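Local coordinates for protein geobacter metallireducens SMUG1 (PDB 5H9I) that is a SMUG1-type member of the uracil-DNA glycosylase superfamily, an alpha/beta protein that holds xanthine in a pocket at one end of its central parallel sheet, at residues H29-L34 with P142-T147; S22-V27 with K157-E162; G209-P214 with G227-Q232; L56-N61 with R184-V189; T5-I10 with V178-P183. All blocks are in the same frame, centred on the assembly; numbering follows the deposited sequence.

Interaction 1 of 5, residues H29-L34 with P142-T147; sequences HVYNPL and PLLFLT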
# COMPACT_ATOMS: atom_id res chain seq x y z
N HIS A 29 -0.53 9.13 17.45
CA HIS A 29 -0.81 7.71 17.38
C HIS A 29 -0.19 7.20 16.05
O HIS A 29 -0.27 7.88 15.04
CB HIS A 29 -2.27 7.40 17.25
CG HIS A 29 -3.05 7.95 18.36
ND1 HIS A 29 -3.28 7.20 19.50
CD2 HIS A 29 -3.65 9.15 18.57
CE1 HIS A 29 -3.97 7.92 20.36
NE2 HIS A 29 -4.17 9.12 19.84
N VAL A 30 0.35 6.01 16.14
CA VAL A 30 0.92 5.34 14.96
C VAL A 30 0.36 3.94 14.92
O VAL A 30 0.54 3.18 15.86
CB VAL A 30 2.46 5.31 15.02
CG1 VAL A 30 3.06 4.57 13.83
CG2 VAL A 30 3.03 6.71 15.07
N TYR A 31 -0.31 3.58 13.82
CA TYR A 31 -0.83 2.24 13.62
C TYR A 31 0.06 1.45 12.65
O TYR A 31 0.37 1.93 11.64
CB TYR A 31 -2.22 2.27 12.99
CG TYR A 31 -3.42 2.83 13.75
CD1 TYR A 31 -3.29 3.48 14.95
CD2 TYR A 31 -4.66 2.69 13.24
CE1 TYR A 31 -4.39 3.97 15.61
CE2 TYR A 31 -5.77 3.18 13.88
CZ TYR A 31 -5.63 3.81 15.07
OH TYR A 31 -6.73 4.28 15.70
N ASN A 32 0.39 0.22 12.98
CA ASN A 32 1.20 -0.66 12.11
C ASN A 32 0.47 -2.00 11.83
O ASN A 32 0.57 -2.99 12.56
CB ASN A 32 2.54 -0.91 12.71
CG ASN A 32 3.45 -1.63 11.76
OD1 ASN A 32 3.02 -1.99 10.65
ND2 ASN A 32 4.73 -1.67 12.15
N PRO A 33 -0.32 -2.03 10.73
CA PRO A 33 -1.11 -3.19 10.36
C PRO A 33 -0.19 -4.42 10.08
O PRO A 33 -0.70 -5.54 10.05
CB PRO A 33 -1.96 -2.76 9.17
CG PRO A 33 -1.45 -1.45 8.88
CD PRO A 33 -0.63 -0.85 9.90
N LEU A 34 1.10 -4.18 9.84
CA LEU A 34 2.01 -5.32 9.66
C LEU A 34 2.07 -6.11 10.89
O LEU A 34 2.40 -7.32 10.84
CB LEU A 34 3.43 -4.87 9.26
CG LEU A 34 3.57 -4.03 8.06
CD1 LEU A 34 5.01 -3.75 7.65
CD2 LEU A 34 2.81 -4.61 6.84
N PRO A 142 3.78 1.46 5.46
CA PRO A 142 2.66 0.69 6.02
C PRO A 142 1.99 1.31 7.24
O PRO A 142 0.98 0.77 7.69
CB PRO A 142 3.32 -0.58 6.41
CG PRO A 142 4.66 -0.16 6.87
CD PRO A 142 5.09 0.87 5.84
N LEU A 143 2.52 2.41 7.73
CA LEU A 143 2.00 3.03 8.98
C LEU A 143 0.94 4.02 8.69
O LEU A 143 1.04 4.76 7.67
CB LEU A 143 3.17 3.72 9.60
CG LEU A 143 4.34 2.89 10.04
CD1 LEU A 143 5.43 3.79 10.63
CD2 LEU A 143 3.98 1.74 10.94
N LEU A 144 -0.04 4.16 9.60
CA LEU A 144 -1.03 5.23 9.60
C LEU A 144 -0.70 6.19 10.81
O LEU A 144 -0.38 5.67 11.84
CB LEU A 144 -2.40 4.65 9.79
CG LEU A 144 -3.56 5.58 9.68
CD1 LEU A 144 -4.02 5.71 8.25
CD2 LEU A 144 -4.75 5.21 10.52
N PHE A 145 -0.63 7.49 10.55
CA PHE A 145 -0.27 8.49 11.53
C PHE A 145 -1.52 9.33 11.84
O PHE A 145 -2.20 9.84 10.93
CB PHE A 145 0.85 9.36 10.94
CG PHE A 145 2.06 8.62 10.57
CD1 PHE A 145 3.04 8.32 11.49
CD2 PHE A 145 2.26 8.32 9.24
CE1 PHE A 145 4.19 7.65 11.12
CE2 PHE A 145 3.41 7.61 8.86
CZ PHE A 145 4.36 7.32 9.78
N LEU A 146 -1.78 9.53 13.14
CA LEU A 146 -2.91 10.38 13.56
C LEU A 146 -2.48 11.44 14.58
O LEU A 146 -1.60 11.19 15.36
CB LEU A 146 -3.99 9.51 14.20
CG LEU A 146 -4.52 8.27 13.48
CD1 LEU A 146 -5.41 7.42 14.39
CD2 LEU A 146 -5.22 8.62 12.19
N THR A 147 -3.19 12.57 14.51
CA THR A 147 -3.07 13.58 15.56
C THR A 147 -3.75 13.09 16.80
O THR A 147 -4.53 12.12 16.80
CB THR A 147 -3.77 14.86 15.13
OG1 THR A 147 -5.20 14.64 15.06
CG2 THR A 147 -3.23 15.34 13.76
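The His29 ring meets Thr147 edge-on: the carbonyl O of Thr147 lies in the ring plane, 3.6 Å from His29 CD2. His97 turns a second ring at about 90° to that of His29. The Tyr31 ring is approached obliquely by two methyl groups, with Leu144 CD2 3.7 Å from Tyr31 CD2 and Leu146 CD1 3.6 Å from Tyr31 OH. Tyr31 and Leu144, directly paired on one face, run side by side, CG standing anti to the carbonyl carbon in Tyr31 (chi1 -67°) and anti to the backbone N in Leu144 (chi1 -174°). The Tyr31 hydroxyl is also held by Lys100 O and His97 N. On the opposite face Val30 CG2 lies beside Phe145 CD1, and the Phe145 ring packs edge-to-face with Phe23. The backbones form an antiparallel ladder in a small three-stranded sheet, with 144-146 in the middle and 29-31 at an edge. Two hydrogen-bonded pairs carry it, His29 with Leu146 and Tyr31 with Leu144; Tyr31 N reaches Leu144 O at 2.9 Å in the carbonyl plane. Past the ladder, Asn32 N-caps the next helix through Leu34 N, 3.0 Å from Asn32 OD1, and Leu143 CD2 presses on Asn32 CB at 3.5 Å. Leu34 CD1 rests 3.7 Å from Pro142 CG, while the buried carbonyl of Pro142 has no hydrogen-bond partner in the model, Pro33 CD lying 3.2 Å from Pro142 O.

Interaction 2 of 5, residues S22-V27 with K157-E162; sequences SFSSPV and KLRRGE
Glu162 has the most surface buried, and both of its carboxylate oxygens reach Ser24. The hydroxyl Ser24 OG donates to the syn lone pair of Glu162 OE2 at 2.6 Å, and the backbone Ser24 N donates to Glu162 OE1 at 3.1 Å, though from 35° out of the carboxylate plane. Standing anti to the carbonyl carbon (chi1 -74°), Glu162 CG comes to 3.4 Å from Ser22 O, and the extended chain beyond it carries the carboxylate on to Ser24. Two bonds from one serine therefore limit the rotation of the carboxylate. Phe23, second in buried surface, crosses the Glu162 side chain with ring and carboxylate planes 77° apart; a water joining Ser22 O to Glu162 O stands over one ring face, toward its rim. Leu158 supplies the apolar part with both methyls, CD1 4.1 Å from Phe23 CE1 and CD2 3.5 Å from Val27 CG2. At the outer side, Arg159 NH2 donates to Ser25 O at 2.9 Å, nearly straight and in the guanidinium plane. The Ser25-Pro26 peptide is cis, and Val27 N bonds back to Ser24 O at 2.9 Å, which closes a type VIa beta turn. Glu162 N in turn bonds to Arg159 O. A loop leading from helix 7-19 to strand 29-31 is thus fastened to the N-terminal turn of helix 160-181, with Arg159 at its N-cap position.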
# COMPACT_ATOMS: atom_id res chain seq x y z
N SER A 22 10.85 7.01 16.14
CA SER A 22 10.01 7.80 17.00
C SER A 22 9.35 8.89 16.22
O SER A 22 9.95 9.46 15.31
CB SER A 22 10.82 8.45 18.16
OG SER A 22 11.34 7.42 18.98
N PHE A 23 8.11 9.19 16.61
CA PHE A 23 7.34 10.25 16.02
C PHE A 23 6.75 11.09 17.14
O PHE A 23 6.36 10.54 18.16
CB PHE A 23 6.25 9.72 15.11
CG PHE A 23 6.77 8.80 14.04
CD1 PHE A 23 7.19 9.33 12.82
CD2 PHE A 23 6.87 7.41 14.27
CE1 PHE A 23 7.72 8.52 11.85
CE2 PHE A 23 7.35 6.58 13.25
CZ PHE A 23 7.81 7.16 12.07
N SER A 24 6.66 12.38 16.92
CA SER A 24 6.14 13.28 17.96
C SER A 24 5.16 14.23 17.36
O SER A 24 4.88 14.19 16.17
CB SER A 24 7.27 14.01 18.64
OG SER A 24 8.09 14.68 17.72
N SER A 25 4.62 15.09 18.23
CA SER A 25 3.57 16.01 17.85
C SER A 25 3.93 16.67 16.49
O SER A 25 5.08 16.99 16.27
CB SER A 25 3.37 17.06 18.99
OG SER A 25 2.04 17.54 19.05
N PRO A 26 2.94 16.83 15.55
CA PRO A 26 1.57 16.53 15.88
C PRO A 26 1.15 15.04 15.76
O PRO A 26 -0.05 14.73 15.89
CB PRO A 26 0.80 17.28 14.83
CG PRO A 26 1.60 17.04 13.63
CD PRO A 26 3.04 17.07 14.10
N VAL A 27 2.09 14.14 15.53
CA VAL A 27 1.74 12.68 15.66
C VAL A 27 1.49 12.31 17.10
O VAL A 27 2.37 12.46 17.93
CB VAL A 27 2.87 11.78 15.09
CG1 VAL A 27 2.48 10.29 15.12
CG2 VAL A 27 3.25 12.18 13.65
N LYS A 157 3.78 15.23 5.52
CA LYS A 157 3.58 16.31 6.52
C LYS A 157 4.27 16.05 7.88
O LYS A 157 4.08 16.80 8.84
CB LYS A 157 2.08 16.53 6.76
CG LYS A 157 1.29 16.79 5.46
CD LYS A 157 -0.26 16.92 5.63
CE LYS A 157 -0.90 15.86 6.57
NZ LYS A 157 -2.30 15.39 6.26
N LEU A 158 5.09 15.01 7.95
CA LEU A 158 5.93 14.75 9.11
C LEU A 158 7.12 15.71 9.14
O LEU A 158 7.65 16.09 8.09
CB LEU A 158 6.48 13.31 9.13
CG LEU A 158 5.37 12.19 9.12
CD1 LEU A 158 5.94 10.79 8.93
CD2 LEU A 158 4.49 12.22 10.33
N ARG A 159 7.63 15.96 10.33
CA ARG A 159 8.78 16.88 10.44
C ARG A 159 9.98 16.16 9.81
O ARG A 159 10.08 14.95 9.93
CB ARG A 159 9.03 17.26 11.91
CG ARG A 159 9.45 16.14 12.85
CD ARG A 159 9.73 16.60 14.29
NE ARG A 159 8.53 17.19 14.91
CZ ARG A 159 8.31 18.50 15.12
NH1 ARG A 159 9.24 19.41 14.80
NH2 ARG A 159 7.16 18.90 15.67
N ARG A 160 10.83 16.89 9.09
CA ARG A 160 11.93 16.31 8.33
C ARG A 160 12.73 15.31 9.14
O ARG A 160 13.12 14.28 8.61
CB ARG A 160 12.88 17.40 7.82
N GLY A 161 12.98 15.58 10.42
CA GLY A 161 13.85 14.76 11.26
C GLY A 161 13.32 13.35 11.47
O GLY A 161 14.07 12.41 11.72
N GLU A 162 12.00 13.25 11.43
CA GLU A 162 11.30 11.99 11.64
C GLU A 162 11.00 11.33 10.26
O GLU A 162 10.98 10.09 10.16
CB GLU A 162 10.03 12.25 12.45
CG GLU A 162 10.38 12.53 13.91
CD GLU A 162 9.22 13.03 14.79
OE1 GLU A 162 8.08 13.18 14.28
OE2 GLU A 162 9.49 13.29 16.00
O HOH W 1 11.20 8.69 12.77

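Interaction 3 of 5, residues G209-P214 with G227-Q232; sequences GRIIHP and GTALRQ. With XAN (xanthine), chain B.
Two donor groups come together where Gln232 meets Arg210: the amide nitrogen Gln232 NE2 sits over one face of the guanidinium, 3.3 Å from Arg210 NH2, and the pair is not a hydrogen bond. The two planes stand 73° apart. The other end of the same amide does the bonding, since Ile212 N donates to Gln232 OE1 at 2.8 Å, with an N-H...O angle of 162° and the donor a little off the carbonyl plane. Gln232 arrives there with its chain extended beyond CG, passing Ile211, whose CA lies 3.3 Å from Gln232 OE1. Ile212 also pushes its CG2 branch against the helix, at 3.7 Å from Thr228 CG2, the two side chains crossing at about a right angle. Strand 207-211 is an outer strand of the parallel sheet, and helix 219-235 returns along it, the short axes running 165° apart and 8.3 Å from each other. Where the strand ends, the chain carries His213 away from the helix and into the xanthine pocket; His213 NE2 donates to xanthine N7 at 3.0 Å, and N7 lies in the plane of the His213 ring, though the bond is bent. Ile212 O is held by Trp225 NE1 of the same helix, so both polar backbone atoms of Ile212, the residue before His213, have helix partners. The chemistry implies a defined amide orientation: the N-H donor of Ile212 is best met by the oxygen of Gln232, consistent with its nitrogen being turned to Arg210.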
# COMPACT_ATOMS: atom_id res chain seq x y z
N GLY A 209 6.65 5.28 -13.33
CA GLY A 209 5.58 6.11 -13.79
C GLY A 209 4.53 6.28 -12.70
O GLY A 209 4.75 6.01 -11.50
N ARG A 210 3.43 6.91 -13.09
CA ARG A 210 2.40 7.35 -12.19
C ARG A 210 1.05 7.07 -12.82
O ARG A 210 0.91 7.22 -13.97
CB ARG A 210 2.50 8.89 -11.95
CG ARG A 210 1.37 9.48 -11.10
CD ARG A 210 1.26 11.01 -10.92
NE ARG A 210 0.94 11.83 -12.12
CZ ARG A 210 -0.26 12.18 -12.63
NH1 ARG A 210 -0.25 12.95 -13.71
NH2 ARG A 210 -1.49 11.84 -12.15
N ILE A 211 0.08 6.67 -12.01
CA ILE A 211 -1.29 6.83 -12.37
C ILE A 211 -2.01 7.77 -11.37
O ILE A 211 -1.59 7.93 -10.20
CB ILE A 211 -2.07 5.51 -12.45
CG1 ILE A 211 -2.12 4.79 -11.13
CG2 ILE A 211 -1.57 4.69 -13.68
CD1 ILE A 211 -3.11 3.61 -11.12
N ILE A 212 -3.10 8.35 -11.85
CA ILE A 212 -3.94 9.18 -10.97
C ILE A 212 -4.33 8.33 -9.74
O ILE A 212 -4.72 7.16 -9.86
CB ILE A 212 -5.15 9.67 -11.79
CG1 ILE A 212 -6.03 10.53 -10.98
CG2 ILE A 212 -5.83 8.54 -12.48
CD1 ILE A 212 -7.06 11.24 -11.93
N HIS A 213 -4.40 9.00 -8.60
CA HIS A 213 -4.90 8.35 -7.40
C HIS A 213 -6.43 8.30 -7.44
O HIS A 213 -7.08 9.24 -7.90
CB HIS A 213 -4.43 9.14 -6.20
CG HIS A 213 -4.64 8.44 -4.92
ND1 HIS A 213 -5.89 8.30 -4.35
CD2 HIS A 213 -3.77 7.80 -4.11
CE1 HIS A 213 -5.76 7.62 -3.23
NE2 HIS A 213 -4.50 7.35 -3.05
N PRO A 214 -7.02 7.21 -6.98
CA PRO A 214 -8.47 7.00 -7.10
C PRO A 214 -9.33 7.79 -6.10
O PRO A 214 -10.55 7.63 -6.25
CB PRO A 214 -8.61 5.45 -6.93
CG PRO A 214 -7.48 5.06 -6.06
CD PRO A 214 -6.35 5.92 -6.56
N GLY A 227 -10.95 5.14 -16.80
CA GLY A 227 -10.50 5.57 -18.10
C GLY A 227 -9.28 6.40 -18.15
O GLY A 227 -8.41 6.31 -19.00
N THR A 228 -9.07 7.20 -17.10
CA THR A 228 -7.94 8.00 -16.98
C THR A 228 -6.67 7.14 -16.71
O THR A 228 -5.64 7.28 -17.31
CB THR A 228 -8.09 9.04 -15.84
OG1 THR A 228 -9.24 9.90 -16.13
CG2 THR A 228 -6.90 9.88 -15.74
N ALA A 229 -6.82 6.25 -15.75
CA ALA A 229 -5.69 5.40 -15.42
C ALA A 229 -5.33 4.49 -16.57
O ALA A 229 -4.17 4.20 -16.81
CB ALA A 229 -6.08 4.53 -14.19
N LEU A 230 -6.35 4.11 -17.27
CA LEU A 230 -6.14 3.20 -18.41
C LEU A 230 -5.36 3.90 -19.50
O LEU A 230 -4.36 3.34 -20.06
CB LEU A 230 -7.48 2.50 -18.78
CG LEU A 230 -7.53 1.53 -19.85
CD1 LEU A 230 -6.74 0.33 -19.27
CD2 LEU A 230 -8.97 1.18 -20.23
N ARG A 231 -5.65 5.17 -19.77
CA ARG A 231 -4.84 6.00 -20.61
C ARG A 231 -3.39 6.21 -20.20
O ARG A 231 -2.45 6.07 -20.96
CB ARG A 231 -5.50 7.41 -20.86
CG ARG A 231 -4.56 8.45 -21.49
CD ARG A 231 -5.26 9.75 -21.94
NE ARG A 231 -5.76 10.51 -20.79
CZ ARG A 231 -4.99 11.11 -19.89
NH1 ARG A 231 -3.66 11.08 -20.01
NH2 ARG A 231 -5.56 11.78 -18.89
N GLN A 232 -3.15 6.49 -18.89
CA GLN A 232 -1.88 6.65 -18.39
C GLN A 232 -1.04 5.42 -18.52
O GLN A 232 0.13 5.41 -18.82
CB GLN A 232 -1.88 7.11 -16.92
CG GLN A 232 -2.48 8.52 -16.80
CD GLN A 232 -2.67 8.92 -15.36
OE1 GLN A 232 -3.28 8.19 -14.63
NE2 GLN A 232 -2.06 10.01 -14.89
N9 XAN B . -6.31 4.24 0.20
C4 XAN B . -5.14 3.66 0.22
N3 XAN B . -4.70 2.46 0.57
C2 XAN B . -3.47 2.19 0.48
O2 XAN B . -3.09 1.12 0.86
N1 XAN B . -2.57 3.04 -0.03
C6 XAN B . -2.88 4.24 -0.44
O6 XAN B . -2.05 5.05 -0.85
C5 XAN B . -4.21 4.63 -0.29
N7 XAN B . -4.87 5.74 -0.58
C8 XAN B . -6.14 5.50 -0.29

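Interaction 4 of 5, residues L56-N61 with R184-V189; sequences LFVGMN and RVVIGV. With XAN (xanthine), chain B.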
# COMPACT_ATOMS: atom_id res chain seq x y z
N LEU A 56 4.74 -3.40 -10.72
CA LEU A 56 4.44 -3.14 -9.29
C LEU A 56 3.75 -1.83 -9.10
O LEU A 56 4.35 -0.81 -9.48
CB LEU A 56 5.71 -3.17 -8.49
CG LEU A 56 5.57 -2.87 -7.02
CD1 LEU A 56 4.74 -3.90 -6.32
CD2 LEU A 56 6.93 -2.79 -6.34
N PHE A 57 2.54 -1.79 -8.58
CA PHE A 57 1.89 -0.59 -8.17
C PHE A 57 2.29 -0.29 -6.75
O PHE A 57 2.32 -1.22 -5.92
CB PHE A 57 0.36 -0.76 -8.26
CG PHE A 57 -0.20 -0.77 -9.61
CD1 PHE A 57 -0.36 0.37 -10.40
CD2 PHE A 57 -0.57 -1.98 -10.20
CE1 PHE A 57 -0.89 0.31 -11.67
CE2 PHE A 57 -1.14 -2.04 -11.44
CZ PHE A 57 -1.27 -0.87 -12.18
N VAL A 58 2.56 0.97 -6.41
CA VAL A 58 2.98 1.39 -5.12
C VAL A 58 2.12 2.55 -4.65
O VAL A 58 2.02 3.60 -5.29
CB VAL A 58 4.45 1.85 -5.08
CG1 VAL A 58 4.91 2.30 -3.75
CG2 VAL A 58 5.27 0.74 -5.66
N GLY A 59 1.37 2.31 -3.56
CA GLY A 59 0.59 3.39 -2.90
C GLY A 59 1.45 4.10 -1.88
O GLY A 59 2.58 3.77 -1.70
N MET A 60 0.86 5.02 -1.22
CA MET A 60 1.56 5.82 -0.24
C MET A 60 1.48 5.20 1.14
O MET A 60 2.45 4.80 1.67
CB MET A 60 0.97 7.24 -0.22
CG MET A 60 1.55 8.18 0.85
SD MET A 60 0.83 9.94 0.78
CE MET A 60 -0.73 9.53 1.43
N ASN A 61 0.30 5.16 1.73
CA ASN A 61 0.16 4.58 3.03
C ASN A 61 -1.32 4.22 3.29
O ASN A 61 -2.14 4.59 2.49
CB ASN A 61 0.77 5.47 4.19
CG ASN A 61 -0.14 6.59 4.64
OD1 ASN A 61 -0.69 7.36 3.84
ND2 ASN A 61 -0.27 6.71 5.97
N ARG A 184 9.48 -4.81 -14.56
CA ARG A 184 9.93 -3.91 -15.58
C ARG A 184 9.51 -2.45 -15.28
O ARG A 184 10.21 -1.59 -15.62
CB ARG A 184 9.38 -4.42 -16.92
CG ARG A 184 9.60 -3.62 -18.18
CD ARG A 184 8.88 -4.22 -19.40
NE ARG A 184 7.41 -4.17 -19.37
CZ ARG A 184 6.64 -3.14 -19.72
NH1 ARG A 184 7.17 -1.99 -20.13
NH2 ARG A 184 5.35 -3.25 -19.64
N VAL A 185 8.35 -2.25 -14.65
CA VAL A 185 7.79 -0.95 -14.42
C VAL A 185 7.23 -0.87 -12.99
O VAL A 185 6.62 -1.87 -12.57
CB VAL A 185 6.66 -0.64 -15.42
CG1 VAL A 185 6.20 0.76 -15.32
CG2 VAL A 185 7.06 -0.96 -16.83
N VAL A 186 7.50 0.23 -12.33
CA VAL A 186 6.96 0.52 -11.01
C VAL A 186 6.10 1.72 -11.15
O VAL A 186 6.56 2.77 -11.68
CB VAL A 186 8.05 0.70 -10.00
CG1 VAL A 186 7.57 1.12 -8.66
CG2 VAL A 186 8.92 -0.60 -9.90
N ILE A 187 4.87 1.68 -10.69
CA ILE A 187 3.91 2.74 -10.93
C ILE A 187 3.47 3.27 -9.57
O ILE A 187 2.80 2.52 -8.82
CB ILE A 187 2.68 2.21 -11.70
CG1 ILE A 187 3.09 1.55 -13.02
CG2 ILE A 187 1.62 3.29 -11.85
CD1 ILE A 187 2.06 0.93 -13.86
N GLY A 188 3.74 4.54 -9.30
CA GLY A 188 3.19 5.19 -8.15
C GLY A 188 1.71 5.47 -8.34
O GLY A 188 1.33 6.03 -9.39
N VAL A 189 0.94 5.19 -7.32
CA VAL A 189 -0.49 5.59 -7.34
C VAL A 189 -0.53 6.92 -6.58
O VAL A 189 -0.45 6.98 -5.35
CB VAL A 189 -1.36 4.55 -6.71
CG1 VAL A 189 -2.83 4.99 -6.75
CG2 VAL A 189 -1.14 3.19 -7.36
N9 XAN B . -6.31 4.24 0.20
C4 XAN B . -5.14 3.66 0.22
N3 XAN B . -4.70 2.46 0.57
C2 XAN B . -3.47 2.19 0.48
O2 XAN B . -3.09 1.12 0.86
N1 XAN B . -2.57 3.04 -0.03
C6 XAN B . -2.88 4.24 -0.44
O6 XAN B . -2.05 5.05 -0.85
C5 XAN B . -4.21 4.63 -0.29
N7 XAN B . -4.87 5.74 -0.58
C8 XAN B . -6.14 5.50 -0.29
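Phe57 and Ile187 lie side by side on neighbouring strands of the four-stranded parallel sheet at the core of this alpha/beta fold, where 55-59 and 185-189 are the two inner strands. The Phe57 ring lies along the branched flank of Ile187: Phe57 CE1 is 3.7 Å from Ile187 CD1, and Phe57 CD1 is 3.8 Å from Ile187 CG2. Placing CG1 of Ile187 anti to the carbonyl carbon (chi1 -57°) sends CD1 toward the outer part of the ring, and Val189 CG2 closes in beside the inner part. Leu233 of helix 219-235 packs against both Phe57 and Ile187. On the reverse side Val58 CG2 fits against Val186 CG1 at 3.8 Å, with Leu56 next to them; Gly188 adds no bulk opposite Val58, and Cys197 of helix 191-201 touches Val58 and Val186. Four backbone bonds keep the register, such as Ile187 N to Leu56 O at 2.8 Å, and the strands twist by 27°. At the strand's last residue, Gly59, the lack of a side chain lets the backbone run close to the xanthine, its CA 3.7 Å from ligand O6. That oxygen takes a weak bond from Asn61 N and a firmer one from Met60 N at 2.9 Å.

Interaction 5 of 5, residues T5-I10 with V178-P183; sequences TGLAAI and VVLLRP
Leu180 turns toward helix 7-19 with its CG opposite the backbone N (chi1 177°) and chi2 at 71°, which brings CD2 to the partner backbone; Leu7 answers with chi1 -62° and an extended chi2, which brings its own CD2 to the same methyl. This is helix-end packing: the first turn of helix 7-19, begun at the N-cap residue Gly6, rests on the last turn of helix 160-181. Leu180 CD2 is the methyl on which the contact centres. It lies 3.8 Å from Leu7 CD2 and 4.1 Å from Ile10 CD1, one helical turn along, and the side chains meet obliquely in both pairs. Leu181 adds a looser contact, its CD2 4.2 Å from Leu7 CD2. Leu7 and Leu181 also both touch Phe136 of strand 135-139, so the joint continues inward to the central sheet. After Leu181 the helix stops, Arg182 having positive phi. The tightest approach is that of a methyl to a peptide, Leu180 CD2 standing 3.6 Å from Gly6 C and 3.4 Å from Leu7 N.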
# COMPACT_ATOMS: atom_id res chain seq x y z
N THR A 5 14.06 -13.81 1.27
CA THR A 5 13.52 -15.01 0.69
C THR A 5 12.17 -14.75 0.06
O THR A 5 11.70 -15.53 -0.85
CB THR A 5 13.28 -16.10 1.79
OG1 THR A 5 12.45 -15.61 2.85
CG2 THR A 5 14.64 -16.58 2.35
N GLY A 6 11.48 -13.67 0.52
CA GLY A 6 10.16 -13.49 -0.02
C GLY A 6 9.64 -12.20 0.54
O GLY A 6 10.30 -11.50 1.35
N LEU A 7 8.45 -11.83 0.09
CA LEU A 7 7.83 -10.66 0.63
C LEU A 7 7.62 -10.61 2.08
O LEU A 7 7.62 -9.56 2.71
CB LEU A 7 6.55 -10.35 -0.16
CG LEU A 7 6.64 -10.02 -1.65
CD1 LEU A 7 5.22 -9.86 -2.24
CD2 LEU A 7 7.36 -8.79 -1.86
N ALA A 8 7.27 -11.79 2.67
CA ALA A 8 7.00 -11.73 4.11
C ALA A 8 8.25 -11.36 4.91
O ALA A 8 8.11 -10.58 5.87
CB ALA A 8 6.55 -13.12 4.58
N ALA A 9 9.38 -11.87 4.47
CA ALA A 9 10.68 -11.47 5.11
C ALA A 9 10.90 -9.95 5.02
O ALA A 9 11.37 -9.26 5.96
CB ALA A 9 11.82 -12.16 4.46
N ILE A 10 10.60 -9.42 3.85
CA ILE A 10 10.74 -8.00 3.62
C ILE A 10 9.81 -7.21 4.54
O ILE A 10 10.22 -6.26 5.10
CB ILE A 10 10.46 -7.66 2.14
CG1 ILE A 10 11.56 -8.28 1.26
CG2 ILE A 10 10.42 -6.15 1.92
CD1 ILE A 10 11.31 -8.26 -0.24
N VAL A 178 11.58 -4.76 -5.15
CA VAL A 178 11.88 -4.73 -6.58
C VAL A 178 12.96 -5.78 -6.95
O VAL A 178 12.87 -6.43 -8.00
CB VAL A 178 12.29 -3.27 -7.01
CG1 VAL A 178 12.95 -3.25 -8.39
CG2 VAL A 178 11.04 -2.42 -6.96
N VAL A 179 13.96 -5.94 -6.11
CA VAL A 179 14.95 -6.98 -6.40
C VAL A 179 14.29 -8.38 -6.36
O VAL A 179 14.62 -9.21 -7.20
CB VAL A 179 16.12 -6.93 -5.40
CG1 VAL A 179 17.02 -8.21 -5.49
CG2 VAL A 179 16.90 -5.63 -5.67
N LEU A 180 13.32 -8.59 -5.43
CA LEU A 180 12.66 -9.93 -5.44
C LEU A 180 11.71 -10.15 -6.61
O LEU A 180 11.70 -11.21 -7.26
CB LEU A 180 11.92 -10.02 -4.18
CG LEU A 180 11.06 -11.35 -3.96
CD1 LEU A 180 12.01 -12.49 -3.73
CD2 LEU A 180 10.06 -11.19 -2.88
N LEU A 181 10.82 -9.16 -6.89
CA LEU A 181 9.76 -9.35 -7.86
C LEU A 181 10.21 -9.12 -9.26
O LEU A 181 9.60 -9.58 -10.20
CB LEU A 181 8.55 -8.45 -7.51
CG LEU A 181 7.94 -8.70 -6.15
CD1 LEU A 181 6.77 -7.74 -6.07
CD2 LEU A 181 7.42 -10.10 -5.90
N ARG A 182 11.26 -8.35 -9.42
CA ARG A 182 11.84 -8.07 -10.72
C ARG A 182 10.91 -7.41 -11.75
O ARG A 182 10.92 -7.78 -12.87
CB ARG A 182 12.47 -9.34 -11.31
CG ARG A 182 13.49 -9.98 -10.36
CD ARG A 182 14.27 -11.13 -11.00
NE ARG A 182 13.47 -12.33 -11.22
CZ ARG A 182 13.17 -13.24 -10.28
NH1 ARG A 182 13.60 -13.10 -9.03
NH2 ARG A 182 12.43 -14.28 -10.58
N PRO A 183 10.16 -6.39 -11.37
CA PRO A 183 9.31 -5.80 -12.35
C PRO A 183 10.07 -4.98 -13.40
O PRO A 183 11.17 -4.50 -13.07
CB PRO A 183 8.45 -4.81 -11.51
CG PRO A 183 9.38 -4.48 -10.35
CD PRO A 183 10.15 -5.73 -10.04

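How the interactions relate
From the N terminus, residues 5-10 open the widest loop, closed by 178-183 in interaction 5. Within it, 22-27 and 157-162 close interaction 2, and within that 29-34 and 142-147 close interaction 1, giving three enclosures, one inside another. Interaction 4 (56-61 with 184-189) opens inside all three and closes after them, so it crosses each; Asn61 ND2 bonds Leu143 O of interaction 1, and Val178 of interaction 5 packs on Leu56 and Val186. Interaction 3 follows in series as a short local loop, joined to interaction 4 through Gly188 and Gly209 in the parallel sheet. Interactions 3 and 4 both touch xanthine; interactions 2 and 5 secure opposite ends of helix 160-181.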